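Local atomic coordinates of family 88 glycosyl hydrolase (Bacteroides thetaiotaomicron, PDB entry 5NOA), a protein that probably acts as a polysaccharide lyase that removes rhamnose caps from complex arabinogalactan proteins, although its sequence family is generally assigned hydrolase activity. Residues Asp35-Asn47 with Asn65-Tyr77. Residues are numbered along the deposited sequence; the frame is centred on the assembly and turned at random.
Sequences DIIHKVNGYWQTN and NMEAYFLTNKPEY
Asn41 ND2 sits over the centre of one face of the Tyr77 ring, 3.2 Å above its plane, the amide steeply tilted to the ring; on the opposite face lies the aliphatic CD of Lys74, displaced toward the rim. At the edge, Gln45 OE1 approaches Tyr77 CD1 to 3.5 Å, its amide almost perpendicular to the ring. Tyr77 is thus a knob in a hole lined by His38, Asn41, Gly42 and Gln45. It lies in the first turn of helix 75-87, in a mainly helical fold consistent with the (α/α)6 barrel of this clan; the axes of 35-47 and 65-72 run roughly antiparallel, at 140°. His38 and Tyr77 meet rim to rim, and ND1 and OH share a nearly straight 2.7 Å hydrogen bond, a role that imidazole and phenol suit since either can donate. Next to ND1, His38 CE1 is approached obliquely by Thr72 CG2, at 3.6 Å. Asn41 ND2 donates to Asn65 OD1 (2.8 Å) in the carbonyl plane, while Asn41 OD1 and Gln45 NE2 are both hydrogen-bonded to Tyr61 OH. With CG anti to the backbone N (chi1 -176°), Asn65 also turns ND2 to Tyr77 O, so one short amide ties together all three helices. Small Ala68 admits Ile37 CG2, and Ile37 CD1 meets Leu71 CD2 at 3.6 Å. A leucine in place of Tyr77 would probably leave His38 ND1 without its mate and Asn41 ND2 without the ring face beneath it. Tyr77 OH also bonds, at 2.6 Å, to a water that donates to His38 O and accepts from Lys74 NZ.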
loop_
_atom_site.group_PDB
_atom_site.type_symbol
_atom_site.label_atom_id
_atom_site.label_comp_id
_atom_site.label_asym_id
_atom_site.label_seq_id
_atom_site.Cartn_x
_atom_site.Cartn_y
_atom_site.Cartn_z
ATOM N N ASP A 35 -18.799 6.954 9.073
ATOM C CA ASP A 35 -19.052 8.359 8.764
ATOM C C ASP A 35 -17.746 9.086 8.360
ATOM O O ASP A 35 -17.757 9.910 7.437
ATOM C CB ASP A 35 -19.719 9.074 9.950
ATOM C CG ASP A 35 -21.144 8.660 10.200
ATOM O OD1 ASP A 35 -21.780 8.065 9.316
ATOM O OD2 ASP A 35 -21.628 8.951 11.318
ATOM N N ILE A 36 -16.651 8.772 9.020
ATOM C CA ILE A 36 -15.359 9.345 8.643
ATOM C C ILE A 36 -14.957 8.912 7.227
ATOM O O ILE A 36 -14.518 9.738 6.424
ATOM C CB ILE A 36 -14.284 8.954 9.678
ATOM C CG1 ILE A 36 -14.486 9.735 10.963
ATOM C CG2 ILE A 36 -12.888 9.149 9.120
ATOM C CD1 ILE A 36 -13.687 9.248 12.169
ATOM N N ILE A 37 -15.124 7.635 6.915
ATOM C CA ILE A 37 -14.811 7.149 5.576
ATOM C C ILE A 37 -15.568 7.932 4.497
ATOM O O ILE A 37 -14.973 8.378 3.527
ATOM C CB ILE A 37 -15.113 5.637 5.458
ATOM C CG1 ILE A 37 -14.074 4.849 6.254
ATOM C CG2 ILE A 37 -15.127 5.141 4.020
ATOM C CD1 ILE A 37 -14.468 3.421 6.582
ATOM N N HIS A 38 -16.872 8.140 4.699
ATOM C CA HIS A 38 -17.636 8.884 3.720
ATOM C C HIS A 38 -17.215 10.361 3.650
ATOM O O HIS A 38 -17.161 10.959 2.574
ATOM C CB HIS A 38 -19.128 8.742 3.988
ATOM C CG HIS A 38 -19.617 7.364 3.742
ATOM N ND1 HIS A 38 -19.320 6.684 2.576
ATOM C CD2 HIS A 38 -20.399 6.544 4.476
ATOM C CE1 HIS A 38 -19.888 5.486 2.628
ATOM N NE2 HIS A 38 -20.565 5.387 3.759
ATOM N N LYS A 39 -16.877 10.951 4.795
ATOM C CA LYS A 39 -16.427 12.343 4.811
ATOM C C LYS A 39 -15.110 12.499 4.022
ATOM O O LYS A 39 -14.949 13.400 3.225
ATOM C CB LYS A 39 -16.261 12.811 6.249
ATOM C CG LYS A 39 -15.945 14.284 6.416
ATOM C CD LYS A 39 -15.825 14.658 7.894
ATOM C CE LYS A 39 -14.766 13.835 8.659
ATOM N NZ LYS A 39 -13.975 14.565 9.704
ATOM N N VAL A 40 -14.184 11.592 4.260
ATOM C CA VAL A 40 -12.877 11.605 3.635
ATOM C C VAL A 40 -12.972 11.329 2.137
ATOM O O VAL A 40 -12.367 12.023 1.317
ATOM C CB VAL A 40 -11.957 10.584 4.344
ATOM C CG1 VAL A 40 -10.683 10.317 3.585
ATOM C CG2 VAL A 40 -11.642 11.094 5.750
ATOM N N ASN A 41 -13.658 10.254 1.787
ATOM C CA ASN A 41 -13.730 9.868 0.395
ATOM C C ASN A 41 -14.558 10.858 -0.397
ATOM O O ASN A 41 -14.239 11.199 -1.538
ATOM C CB ASN A 41 -14.208 8.438 0.250
ATOM C CG ASN A 41 -13.652 7.738 -0.966
ATOM O OD1 ASN A 41 -12.619 8.157 -1.469
ATOM N ND2 ASN A 41 -14.288 6.677 -1.428
ATOM N N GLY A 42 -15.622 11.364 0.218
ATOM C CA GLY A 42 -16.416 12.417 -0.399
ATOM C C GLY A 42 -15.621 13.682 -0.645
ATOM O O GLY A 42 -15.741 14.307 -1.725
ATOM N N TYR A 43 -14.822 14.099 0.344
ATOM C CA TYR A 43 -13.975 15.288 0.192
ATOM C C TYR A 43 -13.059 15.087 -1.026
ATOM O O TYR A 43 -12.897 15.986 -1.862
ATOM C CB TYR A 43 -13.188 15.544 1.476
ATOM C CG TYR A 43 -12.225 16.675 1.371
ATOM C CD1 TYR A 43 -12.600 17.979 1.615
ATOM C CD2 TYR A 43 -10.918 16.442 0.993
ATOM C CE1 TYR A 43 -11.683 19.016 1.521
ATOM C CE2 TYR A 43 -9.998 17.464 0.875
ATOM C CZ TYR A 43 -10.387 18.750 1.131
ATOM O OH TYR A 43 -9.472 19.747 1.013
ATOM N N TRP A 44 -12.426 13.922 -1.071
ATOM C CA TRP A 44 -11.474 13.686 -2.146
ATOM C C TRP A 44 -12.178 13.746 -3.512
ATOM O O TRP A 44 -11.736 14.420 -4.451
ATOM C CB TRP A 44 -10.746 12.371 -1.973
ATOM C CG TRP A 44 -9.778 12.184 -3.036
ATOM C CD1 TRP A 44 -9.978 11.482 -4.203
ATOM C CD2 TRP A 44 -8.512 12.771 -3.135
ATOM N NE1 TRP A 44 -8.905 11.588 -5.006
ATOM C CE2 TRP A 44 -7.954 12.344 -4.380
ATOM C CE3 TRP A 44 -7.762 13.593 -2.312
ATOM C CZ2 TRP A 44 -6.719 12.781 -4.831
ATOM C CZ3 TRP A 44 -6.460 13.973 -2.760
ATOM C CH2 TRP A 44 -5.983 13.556 -3.998
ATOM N N GLN A 45 -13.278 13.022 -3.631
ATOM C CA GLN A 45 -13.955 12.939 -4.938
ATOM C C GLN A 45 -14.566 14.277 -5.376
ATOM O O GLN A 45 -14.510 14.632 -6.552
ATOM C CB GLN A 45 -14.964 11.807 -4.951
ATOM C CG GLN A 45 -14.281 10.459 -4.848
ATOM C CD GLN A 45 -15.196 9.252 -4.829
ATOM O OE1 GLN A 45 -16.423 9.372 -4.901
ATOM N NE2 GLN A 45 -14.603 8.065 -4.704
ATOM N N THR A 46 -15.072 15.032 -4.392
ATOM C CA THR A 46 -15.596 16.369 -4.671
ATOM C C THR A 46 -14.530 17.286 -5.227
ATOM O O THR A 46 -14.790 18.097 -6.119
ATOM C CB THR A 46 -16.217 16.981 -3.388
ATOM O OG1 THR A 46 -17.379 16.225 -3.073
ATOM C CG2 THR A 46 -16.578 18.439 -3.557
ATOM N N ASN A 47 -13.336 17.190 -4.669
ATOM C CA ASN A 47 -12.258 18.068 -5.058
ATOM C C ASN A 47 -11.469 17.575 -6.291
ATOM O O ASN A 47 -10.641 18.294 -6.814
ATOM C CB ASN A 47 -11.379 18.284 -3.828
ATOM C CG ASN A 47 -12.006 19.263 -2.862
ATOM O OD1 ASN A 47 -12.019 20.439 -3.151
ATOM N ND2 ASN A 47 -12.569 18.794 -1.748
ATOM N N ASN A 65 -10.173 3.589 -2.545
ATOM C CA ASN A 65 -11.564 3.773 -2.954
ATOM C C ASN A 65 -12.276 2.422 -3.122
ATOM O O ASN A 65 -13.416 2.265 -2.688
ATOM C CB ASN A 65 -11.627 4.578 -4.241
ATOM C CG ASN A 65 -13.056 4.868 -4.656
ATOM O OD1 ASN A 65 -13.834 5.397 -3.862
ATOM N ND2 ASN A 65 -13.414 4.510 -5.889
ATOM N N MET A 66 -11.586 1.474 -3.755
ATOM C CA MET A 66 -12.152 0.161 -3.907
ATOM C C MET A 66 -12.411 -0.488 -2.569
ATOM O O MET A 66 -13.482 -1.102 -2.376
ATOM C CB MET A 66 -11.319 -0.727 -4.812
ATOM C CG MET A 66 -11.357 -0.304 -6.278
ATOM S SD MET A 66 -12.995 -0.075 -7.039
ATOM C CE MET A 66 -13.701 -1.707 -6.914
ATOM N N GLU A 67 -11.488 -0.344 -1.615
ATOM C CA GLU A 67 -11.732 -0.848 -0.273
ATOM C C GLU A 67 -13.002 -0.244 0.331
ATOM O O GLU A 67 -13.807 -0.960 0.948
ATOM C CB GLU A 67 -10.524 -0.563 0.616
ATOM C CG GLU A 67 -10.482 -1.358 1.894
ATOM C CD GLU A 67 -9.999 -2.777 1.723
ATOM O OE1 GLU A 67 -10.176 -3.541 2.674
ATOM O OE2 GLU A 67 -9.413 -3.120 0.674
ATOM N N ALA A 68 -13.134 1.076 0.207
ATOM C CA ALA A 68 -14.323 1.749 0.735
ATOM C C ALA A 68 -15.613 1.252 0.054
ATOM O O ALA A 68 -16.628 1.115 0.716
ATOM C CB ALA A 68 -14.169 3.258 0.580
ATOM N N TYR A 69 -15.552 0.965 -1.245
ATOM C CA TYR A 69 -16.697 0.409 -1.948
ATOM C C TYR A 69 -17.018 -0.976 -1.430
ATOM O O TYR A 69 -18.177 -1.308 -1.188
ATOM C CB TYR A 69 -16.465 0.382 -3.469
ATOM C CG TYR A 69 -17.649 -0.205 -4.169
ATOM C CD1 TYR A 69 -18.862 0.461 -4.150
ATOM C CD2 TYR A 69 -17.601 -1.472 -4.733
ATOM C CE1 TYR A 69 -19.970 -0.085 -4.743
ATOM C CE2 TYR A 69 -18.737 -2.035 -5.335
ATOM C CZ TYR A 69 -19.909 -1.330 -5.319
ATOM O OH TYR A 69 -21.020 -1.882 -5.903
ATOM N N PHE A 70 -16.001 -1.820 -1.265
ATOM C CA PHE A 70 -16.245 -3.167 -0.727
ATOM C C PHE A 70 -16.887 -3.104 0.661
ATOM O O PHE A 70 -17.728 -3.944 1.006
ATOM C CB PHE A 70 -14.955 -3.968 -0.620
ATOM C CG PHE A 70 -14.278 -4.228 -1.915
ATOM C CD1 PHE A 70 -14.946 -4.212 -3.125
ATOM C CD2 PHE A 70 -12.913 -4.475 -1.921
ATOM C CE1 PHE A 70 -14.283 -4.463 -4.308
ATOM C CE2 PHE A 70 -12.252 -4.736 -3.101
ATOM C CZ PHE A 70 -12.941 -4.732 -4.296
ATOM N N LEU A 71 -16.474 -2.146 1.486
ATOM C CA LEU A 71 -17.024 -2.013 2.838
ATOM C C LEU A 71 -18.441 -1.472 2.845
ATOM O O LEU A 71 -19.278 -1.992 3.579
ATOM C CB LEU A 71 -16.138 -1.099 3.684
ATOM C CG LEU A 71 -16.515 -1.002 5.149
ATOM C CD1 LEU A 71 -15.962 -2.200 5.895
ATOM C CD2 LEU A 71 -15.958 0.280 5.768
ATOM N N THR A 72 -18.685 -0.427 2.064
ATOM C CA THR A 72 -19.906 0.371 2.196
ATOM C C THR A 72 -20.906 0.198 1.073
ATOM O O THR A 72 -22.057 0.607 1.218
ATOM C CB THR A 72 -19.600 1.882 2.267
ATOM O OG1 THR A 72 -19.124 2.364 1.001
ATOM C CG2 THR A 72 -18.608 2.200 3.341
ATOM N N ASN A 73 -20.488 -0.333 -0.066
ATOM C CA ASN A 73 -21.368 -0.469 -1.238
ATOM C C ASN A 73 -21.920 0.832 -1.794
ATOM O O ASN A 73 -22.876 0.819 -2.548
ATOM C CB ASN A 73 -22.467 -1.509 -0.967
ATOM C CG ASN A 73 -21.883 -2.894 -0.790
ATOM O OD1 ASN A 73 -21.882 -3.453 0.304
ATOM N ND2 ASN A 73 -21.355 -3.440 -1.871
ATOM N N LYS A 74 -21.261 1.956 -1.524
ATOM C CA LYS A 74 -21.782 3.230 -2.011
ATOM C C LYS A 74 -21.557 3.320 -3.542
ATOM O O LYS A 74 -20.421 3.295 -4.016
ATOM C CB LYS A 74 -21.113 4.402 -1.300
ATOM C CG LYS A 74 -21.693 5.739 -1.696
ATOM C CD LYS A 74 -21.319 6.854 -0.739
ATOM C CE LYS A 74 -22.146 8.077 -1.039
ATOM N NZ LYS A 74 -21.920 9.080 0.018
ATOM N N PRO A 75 -22.641 3.440 -4.334
ATOM C CA PRO A 75 -22.487 3.310 -5.784
ATOM C C PRO A 75 -21.556 4.327 -6.406
ATOM O O PRO A 75 -20.869 4.007 -7.363
ATOM C CB PRO A 75 -23.923 3.487 -6.330
ATOM C CG PRO A 75 -24.801 3.228 -5.216
ATOM C CD PRO A 75 -24.066 3.459 -3.942
ATOM N N GLU A 76 -21.550 5.540 -5.885
ATOM C CA GLU A 76 -20.690 6.582 -6.380
ATOM C C GLU A 76 -19.218 6.177 -6.338
ATOM O O GLU A 76 -18.430 6.626 -7.194
ATOM C CB GLU A 76 -20.897 7.869 -5.576
ATOM C CG GLU A 76 -22.244 8.526 -5.814
ATOM C CD GLU A 76 -23.379 8.082 -4.894
ATOM O OE1 GLU A 76 -23.344 6.987 -4.258
ATOM O OE2 GLU A 76 -24.364 8.871 -4.848
ATOM N N TYR A 77 -18.805 5.379 -5.363
ATOM C CA TYR A 77 -17.412 4.977 -5.296
ATOM C C TYR A 77 -17.028 4.068 -6.425
ATOM O O TYR A 77 -15.996 4.234 -7.050
ATOM C CB TYR A 77 -17.077 4.359 -3.925
ATOM C CG TYR A 77 -17.301 5.287 -2.732
ATOM C CD1 TYR A 77 -17.445 6.648 -2.871
ATOM C CD2 TYR A 77 -17.319 4.775 -1.456
ATOM C CE1 TYR A 77 -17.647 7.477 -1.780
ATOM C CE2 TYR A 77 -17.515 5.580 -0.341
ATOM C CZ TYR A 77 -17.686 6.936 -0.501
ATOM O OH TYR A 77 -17.909 7.735 0.591
HETATM O O HOH W 1 -19.014 10.109 0.289
#